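Local coordinates for tyrocidine synthase 2 (Brevibacillus parabrevis, PDB 6TA8), which belongs to the large modular synthases and is represented here by a condensation domain, a V-shaped protein unit built of two lobes, at residues E276-L281 against I383-L388; Y211-E216 against L366-L371; V59-E64 against D156-A161; A234-D239 against L441-K446; A85-Y90 against R102-E107. One frame throughout, in Å; residues are numbered along the deposited sequence.

Contact 1: E276-L281 against I383-L388; sequences EMNDLL and ISFNYL
Met277, Asn278 and Leu281 on the opening of a helix face Phe385 and Tyr387 on a strand, the two short axes passing 10.1 Å apart with their N-to-C directions at 138°. Alternation along the strand turns Phe385 and Tyr387 to the helix side and Asn386 away from it. Met277 meets the tyrosine first: with CG anti to its backbone N (chi1 177°), the chain lies across one face of the Tyr387 ring, and CG stands 3.5 Å from the centroid, a CH-pi contact. The chain then bends twice, taking SD to an oblique Met-aromatic position 4.6 Å from the same centroid and bringing CE within 3.4 Å of Tyr387 OH. A flexible, polarisable methionine suits a flat ring in this way. Leu281, one turn later, touches both aromatics, its CB 3.8 Å from Phe385 CZ and its CD1 3.7 Å from Tyr387 CD1. Asn278 OD1 comes to the edge of the phenylalanine, 4.1 Å from CE2, its amide steeply inclined to the ring. Around this packing, strand 383-390 runs between strands 297-304 and 421-428, with Phe385 on Leu302 and Tyr387 on Ala425, while helix 339-351 touches Leu280 and Asp279 of helix 277-293.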
# COMPACT_ATOMS: atom_id res chain seq x y z
N GLU A 276 16.61 7.16 -8.53
CA GLU A 276 15.16 7.08 -8.61
C GLU A 276 14.57 7.72 -7.36
O GLU A 276 15.30 8.21 -6.49
CB GLU A 276 14.70 5.63 -8.79
CG GLU A 276 15.41 4.88 -9.92
CD GLU A 276 14.94 5.28 -11.31
OE1 GLU A 276 14.16 6.25 -11.43
OE2 GLU A 276 15.35 4.62 -12.28
N MET A 277 13.24 7.70 -7.26
CA MET A 277 12.58 8.36 -6.14
C MET A 277 12.96 7.73 -4.81
O MET A 277 13.20 8.43 -3.83
CB MET A 277 11.06 8.33 -6.34
CG MET A 277 10.30 8.94 -5.18
SD MET A 277 10.49 10.73 -5.12
CE MET A 277 9.80 11.19 -6.70
N ASN A 278 13.01 6.39 -4.76
CA ASN A 278 13.27 5.71 -3.50
C ASN A 278 14.68 5.95 -2.98
O ASN A 278 14.92 5.79 -1.78
CB ASN A 278 13.03 4.20 -3.67
CG ASN A 278 11.58 3.82 -3.45
OD1 ASN A 278 10.98 4.18 -2.43
ND2 ASN A 278 11.01 3.09 -4.40
N ASP A 279 15.62 6.34 -3.85
CA ASP A 279 16.99 6.58 -3.40
C ASP A 279 17.07 7.85 -2.55
O ASP A 279 17.67 7.86 -1.47
CB ASP A 279 17.93 6.67 -4.60
CG ASP A 279 18.12 5.34 -5.29
OD1 ASP A 279 18.00 4.29 -4.62
OD2 ASP A 279 18.39 5.34 -6.51
N LEU A 280 16.47 8.94 -3.04
CA LEU A 280 16.56 10.22 -2.33
C LEU A 280 15.69 10.24 -1.08
O LEU A 280 16.07 10.85 -0.08
CB LEU A 280 16.18 11.36 -3.28
CG LEU A 280 16.94 11.41 -4.60
CD1 LEU A 280 16.44 12.56 -5.47
CD2 LEU A 280 18.44 11.52 -4.36
N LEU A 281 14.53 9.59 -1.13
CA LEU A 281 13.63 9.61 0.02
C LEU A 281 14.18 8.78 1.18
O LEU A 281 13.96 9.13 2.34
CB LEU A 281 12.25 9.09 -0.38
CG LEU A 281 11.42 10.00 -1.28
CD1 LEU A 281 10.03 9.42 -1.51
CD2 LEU A 281 11.33 11.40 -0.70
N ILE A 383 10.27 0.64 11.62
CA ILE A 383 9.76 1.69 10.75
C ILE A 383 9.36 1.07 9.42
O ILE A 383 10.08 0.22 8.88
CB ILE A 383 10.81 2.80 10.53
CG1 ILE A 383 11.37 3.29 11.87
CG2 ILE A 383 10.21 3.96 9.75
CD1 ILE A 383 12.45 4.33 11.72
N SER A 384 8.21 1.48 8.91
CA SER A 384 7.72 1.04 7.61
C SER A 384 7.67 2.23 6.66
O SER A 384 7.17 3.29 7.02
CB SER A 384 6.34 0.40 7.73
OG SER A 384 5.88 -0.07 6.47
N PHE A 385 8.21 2.04 5.46
CA PHE A 385 8.20 3.07 4.43
C PHE A 385 7.49 2.55 3.19
O PHE A 385 7.59 1.37 2.85
CB PHE A 385 9.62 3.51 4.06
CG PHE A 385 9.68 4.77 3.25
CD1 PHE A 385 9.70 6.01 3.88
CD2 PHE A 385 9.71 4.73 1.87
CE1 PHE A 385 9.75 7.17 3.13
CE2 PHE A 385 9.76 5.89 1.12
CZ PHE A 385 9.78 7.11 1.76
N ASN A 386 6.76 3.44 2.52
CA ASN A 386 6.00 3.08 1.32
C ASN A 386 5.80 4.33 0.49
O ASN A 386 5.20 5.30 0.96
CB ASN A 386 4.65 2.46 1.70
CG ASN A 386 3.83 2.06 0.48
OD1 ASN A 386 4.38 1.83 -0.60
ND2 ASN A 386 2.52 1.98 0.65
N TYR A 387 6.29 4.31 -0.75
CA TYR A 387 6.11 5.40 -1.70
C TYR A 387 4.99 5.03 -2.65
O TYR A 387 5.08 4.03 -3.38
CB TYR A 387 7.40 5.68 -2.46
CG TYR A 387 7.24 6.75 -3.52
CD1 TYR A 387 6.98 8.07 -3.17
CD2 TYR A 387 7.35 6.44 -4.87
CE1 TYR A 387 6.83 9.05 -4.13
CE2 TYR A 387 7.20 7.41 -5.84
CZ TYR A 387 6.94 8.71 -5.47
OH TYR A 387 6.80 9.69 -6.43
N LEU A 388 3.92 5.83 -2.65
CA LEU A 388 2.73 5.52 -3.43
C LEU A 388 2.77 6.05 -4.85
O LEU A 388 1.97 5.61 -5.69
CB LEU A 388 1.49 6.07 -2.72
CG LEU A 388 1.24 5.55 -1.30
CD1 LEU A 388 0.54 6.60 -0.45
CD2 LEU A 388 0.43 4.26 -1.33

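Contact 2: Y211-E216 against L366-L371; sequences YADSDE and LTTSQL
Asp213 OD1 is gripped twice by a single residue, Thr368: it accepts the backbone N-H at 3.0 Å and the hydroxyl OG1 at 2.9 Å. In the condensation domain fold this ties the C-terminal end of helix 201-212 to the loop that follows helix 359-365. The two donors use the carboxylate differently. Thr368 N approaches the syn lone pair, with an angle of 163° at the hydrogen, whereas OG1 comes from above the carboxylate plane. Threonine fits because its hydroxyl sits between its own backbone N and carbonyl carbon (chi1 83°), which lets N and OG1 reach one oxygen together. Aspartate fits because its short chain, on the first residue to leave the helix, holds the carboxylate close to the backbone. The second oxygen, OD2, is bonded by Gln209 NE2, which also reaches Leu366 O, so this residue one turn back in the helix probably helps hold the carboxylate and the start of the loop together. Beside this polar grip lies a small apolar patch, where the compact Ala212 lets its CB lie 3.6 Å from Leu366 CB. Thr367 sends OG1 to Ile362 O of its own preceding helix. The methyl CG2 of Thr368 faces both carboxylate oxygens, 3.4 Å from Asp213 OD2.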
# COMPACT_ATOMS: atom_id res chain seq x y z
N TYR A 211 7.95 -20.60 -8.43
CA TYR A 211 9.12 -19.75 -8.28
C TYR A 211 9.68 -19.81 -6.87
O TYR A 211 10.88 -19.58 -6.66
CB TYR A 211 8.76 -18.31 -8.66
CG TYR A 211 9.88 -17.31 -8.44
CD1 TYR A 211 10.94 -17.21 -9.33
CD2 TYR A 211 9.86 -16.46 -7.34
CE1 TYR A 211 11.96 -16.30 -9.13
CE2 TYR A 211 10.88 -15.54 -7.13
CZ TYR A 211 11.92 -15.47 -8.03
OH TYR A 211 12.93 -14.55 -7.83
N ALA A 212 8.84 -20.13 -5.88
CA ALA A 212 9.31 -20.27 -4.51
C ALA A 212 10.27 -21.45 -4.37
O ALA A 212 11.27 -21.36 -3.66
CB ALA A 212 8.13 -20.42 -3.55
N ASP A 213 9.97 -22.55 -5.05
CA ASP A 213 10.81 -23.74 -5.02
C ASP A 213 11.80 -23.80 -6.17
O ASP A 213 12.49 -24.81 -6.34
CB ASP A 213 9.93 -25.00 -5.01
CG ASP A 213 9.19 -25.18 -3.71
OD1 ASP A 213 9.79 -24.93 -2.64
OD2 ASP A 213 8.00 -25.56 -3.74
N SER A 214 11.88 -22.74 -6.97
CA SER A 214 12.87 -22.68 -8.03
C SER A 214 14.27 -22.47 -7.44
O SER A 214 14.44 -22.24 -6.24
CB SER A 214 12.54 -21.57 -9.02
OG SER A 214 12.73 -20.29 -8.44
N ASP A 215 15.28 -22.55 -8.30
CA ASP A 215 16.66 -22.40 -7.88
C ASP A 215 17.21 -21.00 -8.14
O ASP A 215 18.28 -20.68 -7.61
CB ASP A 215 17.54 -23.44 -8.57
CG ASP A 215 17.01 -24.85 -8.41
OD1 ASP A 215 17.43 -25.75 -9.17
OD2 ASP A 215 16.16 -25.06 -7.51
N GLU A 216 16.52 -20.18 -8.92
CA GLU A 216 16.91 -18.78 -9.04
C GLU A 216 16.74 -18.06 -7.71
O GLU A 216 17.56 -17.22 -7.33
CB GLU A 216 16.09 -18.09 -10.13
CG GLU A 216 16.25 -16.58 -10.18
CD GLU A 216 15.25 -15.91 -11.10
OE1 GLU A 216 14.45 -16.63 -11.74
OE2 GLU A 216 15.27 -14.67 -11.19
N LEU A 366 6.77 -19.53 1.71
CA LEU A 366 6.41 -20.45 0.63
C LEU A 366 7.47 -21.48 0.30
O LEU A 366 7.11 -22.54 -0.23
CB LEU A 366 6.08 -19.66 -0.65
CG LEU A 366 4.98 -18.60 -0.56
CD1 LEU A 366 4.76 -17.96 -1.92
CD2 LEU A 366 3.69 -19.19 -0.02
N THR A 367 8.74 -21.22 0.57
CA THR A 367 9.80 -22.15 0.19
C THR A 367 9.71 -23.43 1.00
O THR A 367 9.64 -23.40 2.24
CB THR A 367 11.17 -21.50 0.37
OG1 THR A 367 11.26 -20.33 -0.45
CG2 THR A 367 12.28 -22.46 -0.02
N THR A 368 9.72 -24.57 0.31
CA THR A 368 9.54 -25.88 0.92
C THR A 368 10.86 -26.63 1.08
O THR A 368 10.94 -27.83 0.79
CB THR A 368 8.56 -26.72 0.11
OG1 THR A 368 9.25 -27.32 -1.00
CG2 THR A 368 7.43 -25.85 -0.43
N SER A 369 11.92 -25.95 1.53
CA SER A 369 13.21 -26.61 1.68
C SER A 369 14.04 -25.85 2.71
O SER A 369 14.03 -24.62 2.73
CB SER A 369 13.96 -26.68 0.35
OG SER A 369 14.26 -25.39 -0.14
N GLN A 370 14.75 -26.60 3.55
CA GLN A 370 15.70 -26.00 4.48
C GLN A 370 16.89 -25.46 3.70
O GLN A 370 17.66 -26.22 3.12
CB GLN A 370 16.15 -27.03 5.52
CG GLN A 370 15.17 -27.21 6.68
CD GLN A 370 15.58 -26.42 7.91
OE1 GLN A 370 16.76 -26.31 8.23
NE2 GLN A 370 14.59 -25.86 8.60
N LEU A 371 17.03 -24.13 3.68
CA LEU A 371 18.04 -23.49 2.85
C LEU A 371 19.43 -23.80 3.37
O LEU A 371 19.68 -23.75 4.58
CB LEU A 371 17.80 -21.98 2.79
CG LEU A 371 16.47 -21.51 2.17
CD1 LEU A 371 16.04 -22.41 1.02
CD2 LEU A 371 15.36 -21.39 3.21

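Contact 3: V59-E64 against D156-A161; sequences VMLFRE and DHLLVA
Met60 and Leu159 face each other across a non-hydrogen-bonded pair, and the methionine, bent after CG, curls toward the neighbouring strand until SD lies 3.8 Å from Leu159 CB. On the same face, Phe62 pairs with His157: CD1 of the phenylalanine stands over the imidazole face, 3.8 Å from CE1. The two rings are roughly parallel (29°) but offset, with little overlap. On the other face Leu61 meets Leu158, CB to CB at 4.2 Å, and Val59 neighbours Val160, both beta-branched and so well suited to a strand. These side chains are placed by antiparallel beta pairing in the mixed sheet, where strand 56-63 lies next to 155-163. Leu61 N gives a nearly straight bond to Leu158 O at 2.7 Å, answered by Leu158 N to Leu61 O at 2.9 Å. Val59 with Val160, and Arg63 with Asp156, form similar reciprocal pairs. Phe62 CD1 also lies 3.3 Å from Asp156 O. Farther out, Ser403 OG bonds His157 ND1, which probably helps set the rotation of the imidazole, while Phe67 N bonds Asp156 OD2 and Asp65 pairs with Arg63 NE. Helix 169-187 brings Trp172 against Val59 and Val160, and helix 122-134 brings Ser130 against Met60 and Leu159.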
# COMPACT_ATOMS: atom_id res chain seq x y z
N VAL A 59 -11.22 5.08 -1.33
CA VAL A 59 -11.10 6.38 -1.96
C VAL A 59 -12.48 7.01 -2.03
O VAL A 59 -13.50 6.31 -2.15
CB VAL A 59 -10.45 6.31 -3.36
CG1 VAL A 59 -9.06 5.69 -3.29
CG2 VAL A 59 -11.33 5.53 -4.33
N MET A 60 -12.53 8.34 -1.95
CA MET A 60 -13.77 9.10 -2.04
C MET A 60 -13.71 9.97 -3.28
O MET A 60 -12.86 10.86 -3.38
CB MET A 60 -13.98 9.95 -0.78
CG MET A 60 -15.25 10.78 -0.79
SD MET A 60 -16.73 9.83 -0.36
CE MET A 60 -16.45 9.53 1.38
N LEU A 61 -14.61 9.70 -4.23
CA LEU A 61 -14.66 10.43 -5.49
C LEU A 61 -15.76 11.49 -5.44
O LEU A 61 -16.63 11.49 -4.57
CB LEU A 61 -14.88 9.48 -6.66
CG LEU A 61 -13.93 8.28 -6.72
CD1 LEU A 61 -14.28 7.37 -7.89
CD2 LEU A 61 -12.49 8.74 -6.81
N PHE A 62 -15.70 12.40 -6.41
CA PHE A 62 -16.64 13.52 -6.47
C PHE A 62 -16.96 13.83 -7.93
O PHE A 62 -16.12 13.64 -8.82
CB PHE A 62 -16.07 14.76 -5.77
CG PHE A 62 -16.93 15.99 -5.92
CD1 PHE A 62 -18.23 16.01 -5.45
CD2 PHE A 62 -16.42 17.13 -6.53
CE1 PHE A 62 -19.01 17.14 -5.59
CE2 PHE A 62 -17.20 18.26 -6.67
CZ PHE A 62 -18.49 18.27 -6.20
N ARG A 63 -18.18 14.30 -8.16
CA ARG A 63 -18.60 14.74 -9.49
C ARG A 63 -19.60 15.88 -9.30
O ARG A 63 -20.66 15.67 -8.70
CB ARG A 63 -19.22 13.60 -10.29
CG ARG A 63 -19.26 13.84 -11.79
CD ARG A 63 -19.84 12.65 -12.53
NE ARG A 63 -20.18 12.98 -13.91
CZ ARG A 63 -19.39 12.72 -14.95
NH1 ARG A 63 -18.22 12.12 -14.77
NH2 ARG A 63 -19.78 13.05 -16.18
N GLU A 64 -19.25 17.07 -9.80
CA GLU A 64 -20.07 18.25 -9.56
C GLU A 64 -21.47 18.09 -10.14
O GLU A 64 -22.46 18.46 -9.50
CB GLU A 64 -19.39 19.49 -10.12
CG GLU A 64 -18.83 19.33 -11.53
CD GLU A 64 -17.40 18.83 -11.53
OE1 GLU A 64 -16.47 19.67 -11.59
OE2 GLU A 64 -17.20 17.60 -11.49
N ASP A 156 -22.22 15.04 -5.96
CA ASP A 156 -22.36 13.68 -5.46
C ASP A 156 -21.00 13.14 -5.06
O ASP A 156 -20.03 13.26 -5.82
CB ASP A 156 -23.01 12.77 -6.51
CG ASP A 156 -24.48 13.08 -6.73
OD1 ASP A 156 -25.02 13.96 -6.03
OD2 ASP A 156 -25.09 12.43 -7.60
N HIS A 157 -20.93 12.54 -3.88
CA HIS A 157 -19.72 11.90 -3.39
C HIS A 157 -19.87 10.39 -3.50
O HIS A 157 -20.91 9.84 -3.13
CB HIS A 157 -19.44 12.30 -1.94
CG HIS A 157 -19.27 13.77 -1.73
ND1 HIS A 157 -18.06 14.41 -1.89
CD2 HIS A 157 -20.16 14.73 -1.38
CE1 HIS A 157 -18.21 15.70 -1.65
NE2 HIS A 157 -19.48 15.92 -1.34
N LEU A 158 -18.83 9.73 -4.01
CA LEU A 158 -18.84 8.28 -4.22
C LEU A 158 -17.70 7.66 -3.42
O LEU A 158 -16.53 7.91 -3.70
CB LEU A 158 -18.72 7.95 -5.71
CG LEU A 158 -18.94 6.48 -6.07
CD1 LEU A 158 -20.38 6.07 -5.79
CD2 LEU A 158 -18.58 6.22 -7.53
N LEU A 159 -18.06 6.84 -2.43
CA LEU A 159 -17.09 6.13 -1.61
C LEU A 159 -16.94 4.71 -2.12
O LEU A 159 -17.94 4.03 -2.39
CB LEU A 159 -17.52 6.13 -0.14
CG LEU A 159 -16.71 5.26 0.82
CD1 LEU A 159 -15.28 5.77 0.92
CD2 LEU A 159 -17.36 5.22 2.18
N VAL A 160 -15.70 4.25 -2.26
CA VAL A 160 -15.38 2.91 -2.74
C VAL A 160 -14.40 2.30 -1.74
O VAL A 160 -13.21 2.62 -1.76
CB VAL A 160 -14.80 2.90 -4.15
CG1 VAL A 160 -14.48 1.48 -4.59
CG2 VAL A 160 -15.76 3.57 -5.13
N ALA A 161 -14.90 1.43 -0.87
CA ALA A 161 -14.09 0.78 0.16
C ALA A 161 -13.94 -0.69 -0.17
O ALA A 161 -14.94 -1.39 -0.39
CB ALA A 161 -14.71 0.96 1.54

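Contact 4: A234-D239 against L441-K446; sequences AALPTD and LQYEEK
Tyr443 runs along the segment 236-239, and its atoms meet that loop in turn; here the loop between helix 221-229 and strand 250-256 meets the start of helix 445-466. CB lies 4.0 Å from Asp239 OD2, and CD1 is 3.7 Å from the same oxygen, which sits at the ring edge. Farther along, CE1 comes 3.6 Å from Thr238 CA, while CE2 on the other flank is 4.0 Å from Thr238 CG2. At the tip OH donates to Pro237 O; the modelled 2.5 Å is short, so its exact length is doubtful. Tyrosine suits the place, its long flat ring packing beside the loop while the hydroxyl serves a proline carbonyl. Past the tyrosine, Glu444 N gives a straight bond (165°) to the anti lone pair of Asp239 OD2 at 3.0 Å. That oxygen is also bonded by Thr447 OG1, so the loop carboxylate sits at the helix N-terminus. The two donors and the helix end would probably stabilise its negative charge, whereas Glu444 OE1, 4.6 Å away, would work mildly against it.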
# COMPACT_ATOMS: atom_id res chain seq x y z
N ALA A 234 19.53 -1.67 17.02
CA ALA A 234 19.45 -0.62 18.04
C ALA A 234 17.99 -0.18 18.13
O ALA A 234 17.48 0.45 17.20
CB ALA A 234 20.36 0.56 17.69
N ALA A 235 17.33 -0.54 19.23
CA ALA A 235 15.93 -0.19 19.40
C ALA A 235 15.73 1.32 19.36
O ALA A 235 16.53 2.09 19.91
CB ALA A 235 15.41 -0.75 20.73
N LEU A 236 14.67 1.75 18.68
CA LEU A 236 14.40 3.17 18.49
C LEU A 236 13.73 3.73 19.75
O LEU A 236 12.86 3.07 20.33
CB LEU A 236 13.53 3.37 17.24
CG LEU A 236 13.34 4.78 16.67
CD1 LEU A 236 12.85 4.71 15.23
CD2 LEU A 236 12.38 5.56 17.49
N PRO A 237 14.14 4.91 20.21
CA PRO A 237 13.60 5.42 21.48
C PRO A 237 12.15 5.88 21.35
O PRO A 237 11.76 6.48 20.36
CB PRO A 237 14.53 6.61 21.80
CG PRO A 237 15.14 6.99 20.49
CD PRO A 237 15.28 5.70 19.73
N THR A 238 11.36 5.59 22.38
CA THR A 238 10.00 6.08 22.48
C THR A 238 9.85 6.98 23.70
O THR A 238 10.58 6.85 24.68
CB THR A 238 8.98 4.93 22.56
OG1 THR A 238 9.15 4.20 23.78
CG2 THR A 238 9.15 3.98 21.38
N ASP A 239 8.88 7.90 23.62
CA ASP A 239 8.62 8.76 24.78
C ASP A 239 8.06 7.95 25.94
O ASP A 239 8.40 8.21 27.10
CB ASP A 239 7.65 9.88 24.39
CG ASP A 239 8.28 10.90 23.47
OD1 ASP A 239 9.49 11.16 23.60
OD2 ASP A 239 7.56 11.45 22.61
N LEU A 441 0.16 6.92 22.64
CA LEU A 441 0.60 6.33 23.90
C LEU A 441 2.10 6.03 23.91
O LEU A 441 2.61 5.60 24.95
CB LEU A 441 -0.18 5.05 24.19
CG LEU A 441 -1.68 5.04 23.87
CD1 LEU A 441 -2.30 3.74 24.36
CD2 LEU A 441 -2.40 6.23 24.48
N GLN A 442 2.79 6.25 22.80
CA GLN A 442 4.23 6.06 22.73
C GLN A 442 5.00 7.33 22.41
O GLN A 442 6.15 7.46 22.84
CB GLN A 442 4.58 5.01 21.66
CG GLN A 442 4.28 3.58 22.08
CD GLN A 442 4.43 2.60 20.94
OE1 GLN A 442 4.08 2.90 19.80
NE2 GLN A 442 4.94 1.41 21.24
N TYR A 443 4.39 8.27 21.69
CA TYR A 443 5.06 9.51 21.31
C TYR A 443 4.12 10.69 21.52
O TYR A 443 2.92 10.59 21.29
CB TYR A 443 5.49 9.50 19.85
CG TYR A 443 6.64 8.60 19.58
CD1 TYR A 443 7.93 8.97 19.94
CD2 TYR A 443 6.45 7.37 18.98
CE1 TYR A 443 8.99 8.13 19.69
CE2 TYR A 443 7.50 6.53 18.73
CZ TYR A 443 8.77 6.92 19.09
OH TYR A 443 9.81 6.07 18.84
N GLU A 444 4.69 11.80 21.96
CA GLU A 444 4.00 13.08 21.92
C GLU A 444 4.21 13.71 20.55
O GLU A 444 5.25 13.52 19.92
CB GLU A 444 4.49 14.00 23.03
CG GLU A 444 4.16 13.50 24.43
CD GLU A 444 4.79 14.34 25.53
OE1 GLU A 444 5.96 14.74 25.37
OE2 GLU A 444 4.10 14.59 26.54
N GLU A 445 3.21 14.48 20.10
CA GLU A 445 3.26 15.07 18.77
C GLU A 445 4.49 15.94 18.56
O GLU A 445 4.89 16.17 17.42
CB GLU A 445 1.99 15.88 18.51
CG GLU A 445 1.68 16.07 17.03
CD GLU A 445 0.70 17.20 16.78
OE1 GLU A 445 1.11 18.38 16.89
OE2 GLU A 445 -0.48 16.91 16.48
N LYS A 446 5.10 16.42 19.64
CA LYS A 446 6.30 17.25 19.53
C LYS A 446 7.52 16.41 19.17
O LYS A 446 8.38 16.86 18.41
CB LYS A 446 6.53 18.01 20.84
CG LYS A 446 5.73 19.30 20.99
CD LYS A 446 4.22 19.05 21.05
CE LYS A 446 3.86 18.08 22.16
NZ LYS A 446 2.57 17.38 21.89

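Contact 5: A85-Y90 against R102-E107; sequences ALRMVY and RGLTDE
The guanidinium of Arg87 carries Leu104 CD2 on one face and Arg102 O at its edge, close to the plane. The leucine methyl is 3.7 Å from Arg87 CZ and displaced toward the rim. Over one face of the Arg102 guanidinium lies Val89 CG2, 3.7 Å from CZ. The valine and arginine cross at about a right angle, and a kink at chi2 of Arg102 (-129°) turns the chain so that the flat group lies against the methyl. Arg87 NE donates to Arg102 O at 2.7 Å with an angle of 157°, and NH2 adds a weak bond to the same oxygen at 3.2 Å. The next carbonyl oxygen, Gly103 O, lies 3.1 Å from Arg87 NE. The Arg87 head also has partners on its own side: NH2 forms a salt bridge with Asp84 and NH1 reaches Val80 O at the end of helix 69-82. Arginine fits here, since several N-H groups can serve backbone carbonyls and an acid at once. The backbones meet where Arg102 N bonds Arg87 O at 3.2 Å. This pairing continues that of Val89 with Ile100 and lies at the open end of the beta-hairpin formed by strands 88-91 and 98-101.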
# COMPACT_ATOMS: atom_id res chain seq x y z
N ALA A 85 -10.36 -11.07 -8.88
CA ALA A 85 -9.90 -11.06 -7.49
C ALA A 85 -10.88 -10.34 -6.56
O ALA A 85 -10.86 -10.61 -5.35
CB ALA A 85 -8.52 -10.41 -7.39
N LEU A 86 -11.71 -9.45 -7.09
CA LEU A 86 -12.67 -8.73 -6.26
C LEU A 86 -13.86 -9.59 -5.84
O LEU A 86 -14.67 -9.13 -5.03
CB LEU A 86 -13.18 -7.48 -7.00
CG LEU A 86 -12.10 -6.45 -7.38
CD1 LEU A 86 -12.71 -5.29 -8.14
CD2 LEU A 86 -11.37 -5.96 -6.14
N ARG A 87 -13.97 -10.81 -6.36
CA ARG A 87 -15.02 -11.75 -5.96
C ARG A 87 -14.52 -12.77 -4.95
O ARG A 87 -15.07 -13.87 -4.86
CB ARG A 87 -15.58 -12.47 -7.19
CG ARG A 87 -16.12 -11.54 -8.27
CD ARG A 87 -16.89 -12.32 -9.32
NE ARG A 87 -16.12 -13.45 -9.82
CZ ARG A 87 -15.30 -13.40 -10.86
NH1 ARG A 87 -15.15 -12.26 -11.53
NH2 ARG A 87 -14.63 -14.48 -11.25
N MET A 88 -13.50 -12.42 -4.17
CA MET A 88 -12.86 -13.36 -3.27
C MET A 88 -13.57 -13.41 -1.92
O MET A 88 -14.12 -12.41 -1.44
CB MET A 88 -11.39 -12.98 -3.05
CG MET A 88 -10.50 -14.12 -2.59
SD MET A 88 -9.84 -15.08 -3.97
CE MET A 88 -9.18 -13.77 -5.00
N VAL A 89 -13.56 -14.59 -1.31
CA VAL A 89 -14.04 -14.80 0.04
C VAL A 89 -13.03 -15.68 0.77
O VAL A 89 -12.26 -16.42 0.16
CB VAL A 89 -15.45 -15.45 0.09
CG1 VAL A 89 -16.50 -14.46 -0.39
CG2 VAL A 89 -15.48 -16.72 -0.75
N TYR A 90 -13.05 -15.59 2.10
CA TYR A 90 -12.07 -16.27 2.94
C TYR A 90 -12.80 -17.09 4.00
O TYR A 90 -13.58 -16.54 4.78
CB TYR A 90 -11.12 -15.27 3.60
CG TYR A 90 -10.24 -14.52 2.62
CD1 TYR A 90 -10.74 -13.45 1.90
CD2 TYR A 90 -8.92 -14.89 2.42
CE1 TYR A 90 -9.94 -12.76 1.00
CE2 TYR A 90 -8.12 -14.21 1.53
CZ TYR A 90 -8.63 -13.15 0.82
OH TYR A 90 -7.83 -12.48 -0.08
N ARG A 102 -14.72 -16.73 -6.14
CA ARG A 102 -16.06 -17.12 -6.55
C ARG A 102 -16.33 -16.69 -7.99
O ARG A 102 -15.65 -15.83 -8.55
CB ARG A 102 -17.11 -16.52 -5.61
CG ARG A 102 -17.07 -17.08 -4.20
CD ARG A 102 -18.45 -17.53 -3.74
NE ARG A 102 -18.49 -17.83 -2.31
CZ ARG A 102 -18.20 -19.01 -1.78
NH1 ARG A 102 -17.85 -20.02 -2.57
NH2 ARG A 102 -18.27 -19.19 -0.47
N GLY A 103 -17.34 -17.32 -8.59
CA GLY A 103 -17.77 -17.01 -9.93
C GLY A 103 -18.73 -15.84 -9.97
O GLY A 103 -18.74 -14.98 -9.09
N LEU A 104 -19.57 -15.82 -11.01
CA LEU A 104 -20.59 -14.79 -11.19
C LEU A 104 -21.94 -15.23 -10.64
O LEU A 104 -22.98 -14.93 -11.22
CB LEU A 104 -20.70 -14.41 -12.66
CG LEU A 104 -19.41 -14.14 -13.43
CD1 LEU A 104 -19.72 -13.66 -14.84
CD2 LEU A 104 -18.54 -13.12 -12.70
N THR A 105 -21.95 -15.94 -9.52
CA THR A 105 -23.18 -16.47 -8.94
C THR A 105 -23.71 -15.64 -7.78
O THR A 105 -24.92 -15.54 -7.61
CB THR A 105 -22.97 -17.91 -8.47
OG1 THR A 105 -22.02 -17.93 -7.40
CG2 THR A 105 -22.46 -18.78 -9.61
N ASP A 106 -22.82 -15.06 -6.97
CA ASP A 106 -23.21 -14.28 -5.81
C ASP A 106 -23.24 -12.79 -6.17
O ASP A 106 -22.99 -12.39 -7.31
CB ASP A 106 -22.27 -14.54 -4.64
CG ASP A 106 -22.43 -15.93 -4.07
OD1 ASP A 106 -22.47 -16.90 -4.86
OD2 ASP A 106 -22.53 -16.05 -2.83
N GLU A 107 -23.53 -11.97 -5.17
CA GLU A 107 -23.53 -10.53 -5.36
C GLU A 107 -22.10 -10.03 -5.57
O GLU A 107 -21.17 -10.47 -4.90
CB GLU A 107 -24.16 -9.83 -4.16
CG GLU A 107 -25.01 -8.63 -4.53
CD GLU A 107 -25.75 -8.05 -3.35
OE1 GLU A 107 -25.10 -7.70 -2.34
OE2 GLU A 107 -27.00 -7.94 -3.42

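Contacts 3 and 5 come first along the chain, contact 5 nested within the loop that contact 3 closes; their centres are 24 Å apart. Contact 3 lies in the five-stranded mixed sheet and contact 5 at the end of the small antiparallel one, whose strand 88-91 it includes. Contact 1 is nested inside contact 4, and they touch directly where Ile383 CD1 packs 3.6 Å from Leu236 CD1. Contact 1 packs helix 277-293 on a strand of the six-stranded sheet. Contact 2 crosses contacts 1 and 4 along the chain, with its centre 28 Å from that of contact 1 and 44 Å from that of contact 3. Residues 211-446 are thus closed by crossing and nested contacts.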